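Local coordinates for protein dihydroorotase (Agrobacterium tumefaciens, PDB 2OGJ) that hydrolyses acetyl esters, deacetylating acetyl-(R)-mandelate in vitro, as a zinc-dependent TIM-barrel enzyme of the amidohydrolase superfamily, at residues V78-D86 with N113-I121; I241-E252 with V274-L283. All coordinates share one frame; numbering follows the deposited sequence.

Contact 1 (V78-D86 with N113-I121); sequences VHIWHGGTD and NFHGFREYI. With ZN (zinc ion), chain G.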
ATOM      1  N   VAL A  78      -8.924  27.878  13.837  1.00 33.20           N
ATOM      2  CA  VAL A  78      -9.106  28.511  12.526  1.00 34.30           C
ATOM      3  C   VAL A  78      -8.033  28.024  11.559  1.00 34.20           C
ATOM      4  O   VAL A  78      -7.058  27.390  11.960  1.00 33.53           O
ATOM      5  CB  VAL A  78      -8.975  30.060  12.590  1.00 35.49           C
ATOM      6  CG1 VAL A  78     -10.083  30.659  13.439  1.00 34.92           C
ATOM      7  CG2 VAL A  78      -7.620  30.447  13.152  1.00 35.67           C
ATOM      8  N   HIS A  79      -8.203  28.341  10.284  1.00 33.45           N
ATOM      9  CA  HIS A  79      -7.217  27.938   9.297  1.00 34.14           C
ATOM     10  C   HIS A  79      -6.839  29.181   8.520  1.00 34.02           C
ATOM     11  O   HIS A  79      -7.519  29.584   7.574  1.00 34.12           O
ATOM     12  CB  HIS A  79      -7.801  26.847   8.406  1.00 35.18           C
ATOM     13  CG  HIS A  79      -8.110  25.589   9.156  1.00 34.83           C
ATOM     14  ND1 HIS A  79      -7.130  24.720   9.581  1.00 33.21           N
ATOM     15  CD2 HIS A  79      -9.275  25.102   9.645  1.00 36.14           C
ATOM     16  CE1 HIS A  79      -7.674  23.759  10.300  1.00 34.59           C
ATOM     17  NE2 HIS A  79      -8.977  23.967  10.357  1.00 36.98           N
ATOM     18  N   ILE A  80      -5.734  29.776   8.951  1.00 33.26           N
ATOM     19  CA  ILE A  80      -5.239  31.003   8.385  1.00 32.82           C
ATOM     20  C   ILE A  80      -3.885  30.888   7.678  1.00 34.14           C
ATOM     21  O   ILE A  80      -3.122  31.863   7.607  1.00 34.00           O
ATOM     22  CB  ILE A  80      -5.180  32.066   9.488  1.00 31.37           C
ATOM     23  CG1 ILE A  80      -4.484  31.486  10.721  1.00 30.58           C
ATOM     24  CG2 ILE A  80      -6.614  32.524   9.855  1.00 29.61           C
ATOM     25  CD1 ILE A  80      -4.483  32.449  11.898  1.00 30.21           C
ATOM     26  N   TRP A  81      -3.591  29.703   7.146  1.00 34.71           N
ATOM     27  CA  TRP A  81      -2.347  29.502   6.412  1.00 35.80           C
ATOM     28  C   TRP A  81      -2.689  29.866   4.964  1.00 35.77           C
ATOM     29  O   TRP A  81      -2.551  29.037   4.060  1.00 33.33           O
ATOM     30  CB  TRP A  81      -1.913  28.035   6.507  1.00 35.94           C
ATOM     31  CG  TRP A  81      -0.451  27.755   6.194  1.00 37.81           C
ATOM     32  CD1 TRP A  81       0.244  26.612   6.499  1.00 37.77           C
ATOM     33  CD2 TRP A  81       0.467  28.593   5.471  1.00 38.06           C
ATOM     34  NE1 TRP A  81       1.526  26.684   6.007  1.00 36.40           N
ATOM     35  CE2 TRP A  81       1.689  27.886   5.370  1.00 37.63           C
ATOM     36  CE3 TRP A  81       0.376  29.869   4.896  1.00 38.86           C
ATOM     37  CZ2 TRP A  81       2.807  28.412   4.716  1.00 38.39           C
ATOM     38  CZ3 TRP A  81       1.492  30.394   4.247  1.00 38.03           C
ATOM     39  CH2 TRP A  81       2.689  29.663   4.164  1.00 38.86           C
ATOM     40  N   HIS A  82      -3.170  31.100   4.775  1.00 36.46           N
ATOM     41  CA  HIS A  82      -3.571  31.643   3.476  1.00 35.23           C
ATOM     42  C   HIS A  82      -2.424  31.558   2.468  1.00 34.98           C
ATOM     43  O   HIS A  82      -1.283  31.901   2.767  1.00 33.95           O
ATOM     44  CB  HIS A  82      -3.998  33.093   3.647  1.00 36.93           C
ATOM     45  CG  HIS A  82      -4.213  33.810   2.353  1.00 38.96           C
ATOM     46  ND1 HIS A  82      -5.393  33.731   1.647  1.00 39.16           N
ATOM     47  CD2 HIS A  82      -3.369  34.556   1.601  1.00 37.87           C
ATOM     48  CE1 HIS A  82      -5.266  34.395   0.510  1.00 38.76           C
ATOM     49  NE2 HIS A  82      -4.047  34.902   0.458  1.00 38.73           N
ATOM     50  N   GLY A  83      -2.739  31.101   1.266  1.00 33.27           N
ATOM     51  CA  GLY A  83      -1.715  30.949   0.253  1.00 36.43           C
ATOM     52  C   GLY A  83      -0.899  29.673   0.428  1.00 38.58           C
ATOM     53  O   GLY A  83      -0.699  28.944  -0.539  1.00 39.67           O
ATOM     54  N   GLY A  84      -0.425  29.404   1.648  1.00 39.29           N
ATOM     55  CA  GLY A  84       0.367  28.205   1.909  1.00 39.98           C
ATOM     56  C   GLY A  84      -0.415  26.920   1.710  1.00 39.26           C
ATOM     57  O   GLY A  84       0.099  25.911   1.230  1.00 39.75           O
ATOM     58  N   THR A  85      -1.678  26.964   2.091  1.00 39.43           N
ATOM     59  CA  THR A  85      -2.567  25.830   1.931  1.00 37.98           C
ATOM     60  C   THR A  85      -3.692  26.326   1.049  1.00 38.49           C
ATOM     61  O   THR A  85      -3.815  27.522   0.816  1.00 40.23           O
ATOM     62  CB  THR A  85      -3.191  25.405   3.256  1.00 36.91           C
ATOM     63  OG1 THR A  85      -4.063  26.446   3.708  1.00 33.63           O
ATOM     64  CG2 THR A  85      -2.100  25.114   4.306  1.00 32.33           C
ATOM     65  N   ASP A  86      -4.528  25.415   0.579  1.00 37.98           N
ATOM     66  CA  ASP A  86      -5.636  25.772  -0.289  1.00 38.83           C
ATOM     67  C   ASP A  86      -6.919  26.175   0.440  1.00 39.34           C
ATOM     68  O   ASP A  86      -7.665  27.050  -0.011  1.00 39.28           O
ATOM     69  CB  ASP A  86      -5.935  24.584  -1.205  1.00 40.44           C
ATOM     70  CG  ASP A  86      -6.538  23.371  -0.448  1.00 42.88           C
ATOM     71  OD1 ASP A  86      -6.229  23.126   0.748  1.00 39.40           O
ATOM     72  OD2 ASP A  86      -7.323  22.629  -1.074  1.00 47.13           O
ATOM     73  N   ASN A 113       6.267  23.335   6.062  1.00 40.59           N
ATOM     74  CA  ASN A 113       6.196  24.763   5.776  1.00 38.20           C
ATOM     75  C   ASN A 113       5.735  25.667   6.901  1.00 37.19           C
ATOM     76  O   ASN A 113       5.075  26.664   6.644  1.00 36.33           O
ATOM     77  CB  ASN A 113       5.355  25.048   4.511  1.00 37.31           C
ATOM     78  CG  ASN A 113       3.879  24.700   4.663  1.00 37.06           C
ATOM     79  OD1 ASN A 113       3.402  24.327   5.738  1.00 38.53           O
ATOM     80  ND2 ASN A 113       3.142  24.834   3.566  1.00 35.29           N
ATOM     81  N   PHE A 114       6.098  25.355   8.143  1.00 36.48           N
ATOM     82  CA  PHE A 114       5.691  26.217   9.240  1.00 35.40           C
ATOM     83  C   PHE A 114       6.451  27.543   9.195  1.00 34.61           C
ATOM     84  O   PHE A 114       5.908  28.585   9.565  1.00 33.59           O
ATOM     85  CB  PHE A 114       5.918  25.562  10.612  1.00 33.94           C
ATOM     86  CG  PHE A 114       5.463  26.427  11.766  1.00 32.22           C
ATOM     87  CD1 PHE A 114       4.130  26.419  12.180  1.00 33.35           C
ATOM     88  CD2 PHE A 114       6.346  27.320  12.377  1.00 30.86           C
ATOM     89  CE1 PHE A 114       3.676  27.291  13.186  1.00 34.24           C
ATOM     90  CE2 PHE A 114       5.914  28.200  13.380  1.00 33.13           C
ATOM     91  CZ  PHE A 114       4.572  28.191  13.791  1.00 33.73           C
ATOM     92  N   HIS A 115       7.709  27.510   8.762  1.00 35.80           N
ATOM     93  CA  HIS A 115       8.486  28.744   8.684  1.00 36.14           C
ATOM     94  C   HIS A 115       7.754  29.697   7.726  1.00 36.38           C
ATOM     95  O   HIS A 115       7.788  30.909   7.897  1.00 36.86           O
ATOM     96  CB  HIS A 115       9.924  28.456   8.216  1.00 35.26           C
ATOM     97  CG  HIS A 115      10.024  27.951   6.814  1.00 35.71           C
ATOM     98  ND1 HIS A 115       9.576  26.706   6.434  1.00 37.20           N
ATOM     99  CD2 HIS A 115      10.468  28.550   5.685  1.00 36.89           C
ATOM    100  CE1 HIS A 115       9.733  26.561   5.131  1.00 36.69           C
ATOM    101  NE2 HIS A 115      10.272  27.668   4.653  1.00 38.44           N
ATOM    102  N   GLY A 116       7.061  29.132   6.742  1.00 35.74           N
ATOM    103  CA  GLY A 116       6.305  29.941   5.811  1.00 36.70           C
ATOM    104  C   GLY A 116       5.135  30.573   6.538  1.00 38.15           C
ATOM    105  O   GLY A 116       4.824  31.743   6.332  1.00 41.41           O
ATOM    106  N   PHE A 117       4.483  29.810   7.402  1.00 37.22           N
ATOM    107  CA  PHE A 117       3.361  30.324   8.155  1.00 36.86           C
ATOM    108  C   PHE A 117       3.831  31.467   9.047  1.00 37.19           C
ATOM    109  O   PHE A 117       3.196  32.511   9.110  1.00 37.45           O
ATOM    110  CB  PHE A 117       2.763  29.213   9.016  1.00 35.58           C
ATOM    111  CG  PHE A 117       1.534  29.625   9.792  1.00 33.72           C
ATOM    112  CD1 PHE A 117       0.314  29.784   9.150  1.00 31.07           C
ATOM    113  CD2 PHE A 117       1.595  29.838  11.162  1.00 32.86           C
ATOM    114  CE1 PHE A 117      -0.826  30.147   9.852  1.00 29.30           C
ATOM    115  CE2 PHE A 117       0.438  30.207  11.878  1.00 32.33           C
ATOM    116  CZ  PHE A 117      -0.763  30.358  11.215  1.00 29.76           C
ATOM    117  N   ARG A 118       4.956  31.279   9.721  1.00 37.34           N
ATOM    118  CA  ARG A 118       5.485  32.303  10.619  1.00 37.65           C
ATOM    119  C   ARG A 118       5.770  33.632   9.924  1.00 37.19           C
ATOM    120  O   ARG A 118       5.390  34.699  10.408  1.00 32.70           O
ATOM    121  CB  ARG A 118       6.772  31.794  11.280  1.00 38.92           C
ATOM    122  CG  ARG A 118       7.307  32.702  12.393  1.00 43.00           C
ATOM    123  CD  ARG A 118       8.707  32.328  12.850  1.00 43.52           C
ATOM    124  NE  ARG A 118       9.636  32.360  11.729  1.00 48.16           N
ATOM    125  CZ  ARG A 118      10.360  31.315  11.338  1.00 49.43           C
ATOM    126  NH1 ARG A 118      10.267  30.157  11.985  1.00 51.89           N
ATOM    127  NH2 ARG A 118      11.160  31.419  10.288  1.00 47.70           N
ATOM    128  N   GLU A 119       6.441  33.550   8.781  1.00 39.16           N
ATOM    129  CA  GLU A 119       6.821  34.735   8.039  1.00 40.45           C
ATOM    130  C   GLU A 119       5.686  35.445   7.332  1.00 39.84           C
ATOM    131  O   GLU A 119       5.631  36.665   7.364  1.00 40.20           O
ATOM    132  CB  GLU A 119       7.905  34.397   7.019  1.00 41.82           C
ATOM    133  CG  GLU A 119       8.584  35.623   6.436  1.00 47.15           C
ATOM    134  CD  GLU A 119       9.551  35.294   5.313  1.00 51.88           C
ATOM    135  OE1 GLU A 119      10.509  34.509   5.537  1.00 53.20           O
ATOM    136  OE2 GLU A 119       9.349  35.833   4.200  1.00 55.27           O
ATOM    137  N   TYR A 120       4.790  34.698   6.686  1.00 39.87           N
ATOM    138  CA  TYR A 120       3.671  35.321   5.967  1.00 39.64           C
ATOM    139  C   TYR A 120       2.442  35.598   6.798  1.00 37.96           C
ATOM    140  O   TYR A 120       1.757  36.583   6.555  1.00 39.46           O
ATOM    141  CB  TYR A 120       3.213  34.485   4.772  1.00 39.63           C
ATOM    142  CG  TYR A 120       4.265  34.219   3.749  1.00 39.90           C
ATOM    143  CD1 TYR A 120       5.014  35.265   3.203  1.00 39.31           C
ATOM    144  CD2 TYR A 120       4.524  32.918   3.321  1.00 39.45           C
ATOM    145  CE1 TYR A 120       5.999  35.025   2.257  1.00 40.66           C
ATOM    146  CE2 TYR A 120       5.509  32.660   2.373  1.00 41.17           C
ATOM    147  CZ  TYR A 120       6.246  33.721   1.846  1.00 42.31           C
ATOM    148  OH  TYR A 120       7.239  33.479   0.921  1.00 45.24           O
ATOM    149  N   ILE A 121       2.140  34.738   7.763  1.00 37.45           N
ATOM    150  CA  ILE A 121       0.937  34.948   8.565  1.00 38.63           C
ATOM    151  C   ILE A 121       1.139  35.516   9.968  1.00 39.09           C
ATOM    152  O   ILE A 121       0.516  36.510  10.326  1.00 39.20           O
ATOM    153  CB  ILE A 121       0.117  33.645   8.682  1.00 37.14           C
ATOM    154  CG1 ILE A 121      -0.080  33.041   7.291  1.00 35.97           C
ATOM    155  CG2 ILE A 121      -1.223  33.929   9.339  1.00 34.57           C
ATOM    156  CD1 ILE A 121      -0.702  33.995   6.278  1.00 36.24           C
TER
HETATM  157 ZN    ZN G 418     -10.231  22.367  11.195  1.00 42.94          ZN

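Contact 2 (I241-E252 with V274-L283); sequences IMEDEDLFNLAE and VAEAAIARGL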
ATOM      1  N   ILE A 241     -21.860  12.238  20.345  1.00 57.36           N
ATOM      2  CA  ILE A 241     -21.910  11.781  21.725  1.00 60.61           C
ATOM      3  C   ILE A 241     -23.340  11.526  22.188  1.00 63.52           C
ATOM      4  O   ILE A 241     -23.557  11.104  23.320  1.00 64.72           O
ATOM      5  CB  ILE A 241     -21.281  12.809  22.691  1.00 60.38           C
ATOM      6  CG1 ILE A 241     -22.133  14.092  22.726  1.00 58.67           C
ATOM      7  CG2 ILE A 241     -19.850  13.087  22.262  1.00 60.26           C
ATOM      8  CD1 ILE A 241     -21.777  15.061  23.838  1.00 54.70           C
HETATM    9  N   MSE A 242     -24.316  11.774  21.319  1.00 65.80           N
HETATM   10  CA  MSE A 242     -25.708  11.578  21.702  1.00 67.43           C
HETATM   11  C   MSE A 242     -26.313  10.270  21.180  1.00 68.48           C
HETATM   12  O   MSE A 242     -27.391   9.861  21.614  1.00 69.82           O
HETATM   13  CB  MSE A 242     -26.542  12.792  21.262  1.00 69.39           C
HETATM   14  CG  MSE A 242     -27.447  13.388  22.361  1.00 70.71           C
HETATM   15 SE   MSE A 242     -26.696  13.450  24.025  1.00 91.43          SE
HETATM   16  CE  MSE A 242     -25.286  14.465  23.726  1.00 72.97           C
ATOM     17  N   GLU A 243     -25.610   9.601  20.269  1.00 68.56           N
ATOM     18  CA  GLU A 243     -26.071   8.328  19.710  1.00 68.74           C
ATOM     19  C   GLU A 243     -25.552   7.122  20.513  1.00 68.75           C
ATOM     20  O   GLU A 243     -26.033   5.998  20.360  1.00 69.12           O
ATOM     21  CB  GLU A 243     -25.609   8.206  18.257  1.00 68.25           C
ATOM     22  CG  GLU A 243     -24.175   8.677  18.055  1.00 69.14           C
ATOM     23  CD  GLU A 243     -23.529   8.162  16.785  1.00 68.95           C
ATOM     24  OE1 GLU A 243     -24.222   8.050  15.746  1.00 68.85           O
ATOM     25  OE2 GLU A 243     -22.308   7.885  16.832  1.00 68.22           O
ATOM     26  N   ASP A 244     -24.570   7.369  21.371  1.00 69.52           N
ATOM     27  CA  ASP A 244     -23.963   6.320  22.184  1.00 69.58           C
ATOM     28  C   ASP A 244     -23.826   6.773  23.633  1.00 69.66           C
ATOM     29  O   ASP A 244     -22.932   7.556  23.959  1.00 69.94           O
ATOM     30  CB  ASP A 244     -22.577   5.984  21.629  1.00 69.42           C
ATOM     31  CG  ASP A 244     -21.947   4.769  22.289  1.00 70.63           C
ATOM     32  OD1 ASP A 244     -22.271   4.469  23.460  1.00 70.02           O
ATOM     33  OD2 ASP A 244     -21.106   4.119  21.627  1.00 72.49           O
ATOM     34  N   GLU A 245     -24.705   6.277  24.499  1.00 69.69           N
ATOM     35  CA  GLU A 245     -24.659   6.642  25.915  1.00 70.30           C
ATOM     36  C   GLU A 245     -23.318   6.306  26.556  1.00 68.59           C
ATOM     37  O   GLU A 245     -22.913   6.949  27.519  1.00 68.24           O
ATOM     38  CB  GLU A 245     -25.785   5.947  26.690  1.00 72.98           C
ATOM     39  CG  GLU A 245     -27.137   6.628  26.562  1.00 76.77           C
ATOM     40  CD  GLU A 245     -27.235   7.891  27.400  1.00 78.75           C
ATOM     41  OE1 GLU A 245     -28.196   8.659  27.190  1.00 78.88           O
ATOM     42  OE2 GLU A 245     -26.361   8.113  28.274  1.00 80.70           O
ATOM     43  N   ASP A 246     -22.638   5.289  26.033  1.00 67.49           N
ATOM     44  CA  ASP A 246     -21.332   4.894  26.562  1.00 66.47           C
ATOM     45  C   ASP A 246     -20.346   6.004  26.250  1.00 65.04           C
ATOM     46  O   ASP A 246     -19.529   6.377  27.104  1.00 64.81           O
ATOM     47  CB  ASP A 246     -20.855   3.597  25.914  1.00 67.23           C
ATOM     48  CG  ASP A 246     -21.683   2.411  26.325  1.00 67.02           C
ATOM     49  OD1 ASP A 246     -21.632   1.374  25.633  1.00 66.63           O
ATOM     50  OD2 ASP A 246     -22.384   2.519  27.351  1.00 68.36           O
ATOM     51  N   LEU A 247     -20.433   6.521  25.020  1.00 61.97           N
ATOM     52  CA  LEU A 247     -19.569   7.601  24.569  1.00 60.00           C
ATOM     53  C   LEU A 247     -19.859   8.846  25.394  1.00 60.31           C
ATOM     54  O   LEU A 247     -18.938   9.512  25.884  1.00 58.86           O
ATOM     55  CB  LEU A 247     -19.818   7.922  23.092  1.00 57.85           C
ATOM     56  CG  LEU A 247     -18.714   8.651  22.304  1.00 55.01           C
ATOM     57  CD1 LEU A 247     -19.347   9.697  21.449  1.00 53.80           C
ATOM     58  CD2 LEU A 247     -17.684   9.301  23.216  1.00 53.78           C
ATOM     59  N   PHE A 248     -21.148   9.158  25.543  1.00 60.14           N
ATOM     60  CA  PHE A 248     -21.540  10.332  26.304  1.00 61.45           C
ATOM     61  C   PHE A 248     -20.997  10.257  27.711  1.00 61.51           C
ATOM     62  O   PHE A 248     -20.472  11.238  28.229  1.00 62.60           O
ATOM     63  CB  PHE A 248     -23.056  10.494  26.385  1.00 62.30           C
ATOM     64  CG  PHE A 248     -23.474  11.769  27.066  1.00 64.06           C
ATOM     65  CD1 PHE A 248     -23.608  12.954  26.338  1.00 65.33           C
ATOM     66  CD2 PHE A 248     -23.668  11.802  28.443  1.00 63.66           C
ATOM     67  CE1 PHE A 248     -23.922  14.154  26.974  1.00 65.43           C
ATOM     68  CE2 PHE A 248     -23.979  12.987  29.086  1.00 64.92           C
ATOM     69  CZ  PHE A 248     -24.106  14.172  28.348  1.00 66.16           C
ATOM     70  N   ASN A 249     -21.114   9.092  28.340  1.00 61.43           N
ATOM     71  CA  ASN A 249     -20.642   8.909  29.694  1.00 60.45           C
ATOM     72  C   ASN A 249     -19.139   9.083  29.767  1.00 56.78           C
ATOM     73  O   ASN A 249     -18.607   9.601  30.759  1.00 55.65           O
ATOM     74  CB  ASN A 249     -21.126   7.570  30.239  1.00 63.91           C
ATOM     75  CG  ASN A 249     -22.641   7.501  30.268  1.00 67.54           C
ATOM     76  OD1 ASN A 249     -23.309   8.476  30.624  1.00 20.56           O
ATOM     77  ND2 ASN A 249     -23.192   6.354  29.895  1.00 20.56           N
ATOM     78  N   LEU A 250     -18.436   8.664  28.727  1.00 53.26           N
ATOM     79  CA  LEU A 250     -16.991   8.796  28.726  1.00 50.71           C
ATOM     80  C   LEU A 250     -16.582  10.260  28.518  1.00 48.57           C
ATOM     81  O   LEU A 250     -15.682  10.752  29.184  1.00 47.02           O
ATOM     82  CB  LEU A 250     -16.373   7.894  27.646  1.00 49.11           C
ATOM     83  CG  LEU A 250     -14.842   7.902  27.585  1.00 48.26           C
ATOM     84  CD1 LEU A 250     -14.276   7.556  28.937  1.00 45.59           C
ATOM     85  CD2 LEU A 250     -14.353   6.924  26.542  1.00 48.94           C
ATOM     86  N   ALA A 251     -17.255  10.956  27.608  1.00 49.03           N
ATOM     87  CA  ALA A 251     -16.946  12.361  27.336  1.00 50.04           C
ATOM     88  C   ALA A 251     -17.138  13.197  28.599  1.00 50.60           C
ATOM     89  O   ALA A 251     -16.319  14.061  28.928  1.00 50.22           O
ATOM     90  CB  ALA A 251     -17.845  12.880  26.230  1.00 50.04           C
ATOM     91  N   GLU A 252     -18.235  12.931  29.300  1.00 52.09           N
ATOM     92  CA  GLU A 252     -18.560  13.630  30.536  1.00 53.93           C
ATOM     93  C   GLU A 252     -17.533  13.321  31.637  1.00 53.75           C
ATOM     94  O   GLU A 252     -17.203  14.176  32.450  1.00 51.96           O
ATOM     95  CB  GLU A 252     -19.966  13.224  30.978  1.00 55.57           C
ATOM     96  CG  GLU A 252     -20.434  13.771  32.320  1.00 58.29           C
ATOM     97  CD  GLU A 252     -21.825  13.254  32.670  1.00 61.54           C
ATOM     98  OE1 GLU A 252     -21.988  12.017  32.771  1.00 62.91           O
ATOM     99  OE2 GLU A 252     -22.761  14.074  32.830  1.00 64.44           O
ATOM    100  N   VAL A 274     -27.289  18.002  19.346  1.00 49.50           N
ATOM    101  CA  VAL A 274     -26.283  17.391  20.208  1.00 49.88           C
ATOM    102  C   VAL A 274     -25.953  18.332  21.357  1.00 50.27           C
ATOM    103  O   VAL A 274     -25.957  17.926  22.517  1.00 49.72           O
ATOM    104  CB  VAL A 274     -24.977  17.067  19.447  1.00 50.85           C
ATOM    105  CG1 VAL A 274     -23.880  16.709  20.432  1.00 49.49           C
ATOM    106  CG2 VAL A 274     -25.209  15.909  18.488  1.00 48.54           C
ATOM    107  N   ALA A 275     -25.686  19.594  21.035  1.00 52.49           N
ATOM    108  CA  ALA A 275     -25.342  20.601  22.037  1.00 53.68           C
ATOM    109  C   ALA A 275     -26.445  20.851  23.056  1.00 54.43           C
ATOM    110  O   ALA A 275     -26.170  21.059  24.237  1.00 52.99           O
ATOM    111  CB  ALA A 275     -24.969  21.913  21.348  1.00 54.48           C
ATOM    112  N   GLU A 276     -27.689  20.844  22.594  1.00 58.24           N
ATOM    113  CA  GLU A 276     -28.820  21.086  23.480  1.00 60.23           C
ATOM    114  C   GLU A 276     -28.834  19.998  24.526  1.00 61.14           C
ATOM    115  O   GLU A 276     -28.770  20.256  25.726  1.00 61.70           O
ATOM    116  CB  GLU A 276     -30.136  21.057  22.701  1.00 63.45           C
ATOM    117  CG  GLU A 276     -31.205  21.967  23.278  1.00 68.11           C
ATOM    118  CD  GLU A 276     -32.597  21.677  22.738  1.00 69.60           C
ATOM    119  OE1 GLU A 276     -32.756  21.556  21.499  1.00 69.69           O
ATOM    120  OE2 GLU A 276     -33.542  21.579  23.557  1.00 70.05           O
ATOM    121  N   ALA A 277     -28.902  18.768  24.052  1.00 61.23           N
ATOM    122  CA  ALA A 277     -28.915  17.624  24.940  1.00 57.70           C
ATOM    123  C   ALA A 277     -27.713  17.619  25.891  1.00 56.98           C
ATOM    124  O   ALA A 277     -27.834  17.283  27.069  1.00 54.64           O
ATOM    125  CB  ALA A 277     -28.943  16.356  24.121  1.00 57.62           C
ATOM    126  N   ALA A 278     -26.549  17.996  25.381  1.00 61.23           N
ATOM    127  CA  ALA A 278     -25.353  18.017  26.198  1.00 57.70           C
ATOM    128  C   ALA A 278     -25.471  19.018  27.338  1.00 56.98           C
ATOM    129  O   ALA A 278     -25.225  18.688  28.503  1.00 54.64           O
ATOM    130  CB  ALA A 278     -24.146  18.348  25.338  1.00 57.62           C
ATOM    131  N   ILE A 279     -25.856  20.244  26.997  1.00 57.10           N
ATOM    132  CA  ILE A 279     -25.982  21.306  27.988  1.00 56.65           C
ATOM    133  C   ILE A 279     -27.091  21.053  29.011  1.00 55.62           C
ATOM    134  O   ILE A 279     -26.953  21.412  30.186  1.00 54.37           O
ATOM    135  CB  ILE A 279     -26.166  22.677  27.289  1.00 56.00           C
ATOM    136  CG1 ILE A 279     -24.901  22.999  26.488  1.00 54.67           C
ATOM    137  CG2 ILE A 279     -26.411  23.786  28.313  1.00 55.31           C
ATOM    138  CD1 ILE A 279     -25.062  24.108  25.450  1.00 61.17           C
ATOM    139  N   ALA A 280     -28.180  20.429  28.578  1.00 54.44           N
ATOM    140  CA  ALA A 280     -29.268  20.119  29.509  1.00 54.30           C
ATOM    141  C   ALA A 280     -28.808  19.093  30.558  1.00 54.16           C
ATOM    142  O   ALA A 280     -29.353  19.028  31.658  1.00 53.67           O
ATOM    143  CB  ALA A 280     -30.478  19.583  28.750  1.00 54.07           C
ATOM    144  N   ARG A 281     -27.805  18.290  30.206  1.00 54.68           N
ATOM    145  CA  ARG A 281     -27.271  17.285  31.122  1.00 54.73           C
ATOM    146  C   ARG A 281     -26.043  17.808  31.856  1.00 54.33           C
ATOM    147  O   ARG A 281     -25.303  17.027  32.468  1.00 54.94           O
ATOM    148  CB  ARG A 281     -26.887  16.002  30.379  1.00 57.34           C
ATOM    149  CG  ARG A 281     -28.048  15.217  29.768  1.00 59.28           C
ATOM    150  CD  ARG A 281     -27.838  13.728  30.042  1.00 62.55           C
ATOM    151  NE  ARG A 281     -27.832  12.890  28.843  1.00 64.79           N
ATOM    152  CZ  ARG A 281     -27.214  11.711  28.773  1.00 67.09           C
ATOM    153  NH1 ARG A 281     -26.555  11.244  29.830  1.00 67.37           N
ATOM    154  NH2 ARG A 281     -27.254  10.996  27.653  1.00 66.57           N
ATOM    155  N   GLY A 282     -25.825  19.118  31.780  1.00 53.18           N
ATOM    156  CA  GLY A 282     -24.695  19.727  32.459  1.00 52.53           C
ATOM    157  C   GLY A 282     -23.360  19.680  31.729  1.00 53.69           C
ATOM    158  O   GLY A 282     -22.354  20.141  32.277  1.00 53.51           O
ATOM    159  N   LEU A 283     -23.298  19.045  30.481  1.00 54.29           N
ATOM    160  CA  LEU A 283     -22.016  19.030  29.775  1.00 54.11           C
ATOM    161  C   LEU A 283     -21.856  20.240  28.866  1.00 54.60           C
ATOM    162  O   LEU A 283     -22.501  20.357  27.814  1.00 55.07           O
ATOM    163  CB  LEU A 283     -21.838  17.746  28.951  1.00 53.04           C
ATOM    164  CG  LEU A 283     -20.434  17.541  28.345  1.00 50.80           C
ATOM    165  CD1 LEU A 283     -19.366  17.642  29.439  1.00 46.55           C
ATOM    166  CD2 LEU A 283     -20.368  16.176  27.637  1.00 50.52           C
TER

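Contact 1 (V78-D86 with N113-I121)
Trp-81 lays its indole against the first turns of helix 114-121, and Phe-117 meets one face of it. The two rings form a T-shaped pair: the edge of Phe-117 points at the five-membered ring, with centroids 5.2 Å apart and planes at 71°. Phe-117 CB adds a CH-pi contact over the same ring. The torsion of Trp-81 places CG opposite its backbone N (chi1 -161°) and carries the indole to the helix. Its six-membered ring reaches Gly-116, where Trp-81 CH2 lies 3.5 Å from Gly-116 C. Tyr-120 CD2 touches the indole at its edge. On the face away from Phe-117 sits Gly-84 CA. Ile-80 CG1 packs on Phe-117 CZ at 3.9 Å, and Ile-121 CG1 approaches Trp-81 CE3 at 4.0 Å.

Trp-81 NE1 donates to Asn-113 OD1 at 3.0 Å, with an N-H...O angle of 162°. The oxygen lies near the indole plane, but NE1 stands above the amide carbonyl plane. Asn-113 ND2 bonds to Gly-84 O of the second subunit. The amide thus satisfies the buried indole N-H, helps fix how the ring is turned, and ties this aromatic contact to the subunit interface.

Contact 2 (I241-E252 with V274-L283)
Ile-241, Phe-248 and Leu-283 form the apolar centre together with the small side chain of Ala-278. Leu-283 CD2 is the common point, 4.1 Å from Phe-248 CE1; it also approaches Ile-241 CD1 and Ala-251 CB. The edge of the Phe-248 ring faces Ala-278 CA. At one end, Ile-241 CG1 meets Val-274 CG1 at 3.9 Å. Selenomethionine Met-242 curls against the other helix. Met-242 SE rests 3.7 Å from Ala-277 CB, while CE turns toward Val-274 O and Ala-278.

Farther out, Arg-281 lays its guanidinium over one face of Phe-248. This is a cation-pi contact: Arg-281 CZ is 3.8 Å from the centroid of the Phe-248 ring, the two planes are 31° apart, and the group is offset toward the ring rim. Bends at chi2 (-137°) and chi3 (-124°) bring the arginine back over the ring. Arg-281 NH2 makes a salt bridge to Glu-245 OE1 at 2.6 Å. Glu-245 bends back to meet it. Arg-281 is therefore held by an aromatic face and by a carboxylate, on the exposed side of the contact.

Asp-244 caps helix 245-252, its OD1 accepting from Leu-247 N. Asp-244 OD2 pairs with Lys-196 of the third subunit. The other helix ends in a Schellman motif, with Gly-282 at the C-prime position. The turn brings Leu-283 back into the apolar centre. Such packing of neighbouring helices outside the parallel strands belongs to the TIM-barrel fold.

In the fold
Contact 1 is complete in the sequence before contact 2 begins, and the chain's centre lies between them. Their centres are 35 Å apart, and their nearest atoms are about 19 Å apart. The zinc site relates to each differently. Segment 78-86 of contact 1 also carries a zinc ligand, His-79, which does not itself touch the helix. His-79 NE2 binds zinc at 2.2 Å, and His-77, Asp-291 and the carboxylated Lys-175 belong to the same metal site. In contact 2, the side chain of Ile-241 lies about 9 Å from that of His-231, a ligand of the second zinc. Both contacts also border other subunits, the second at 78-86/113-121 and the third at 241-252.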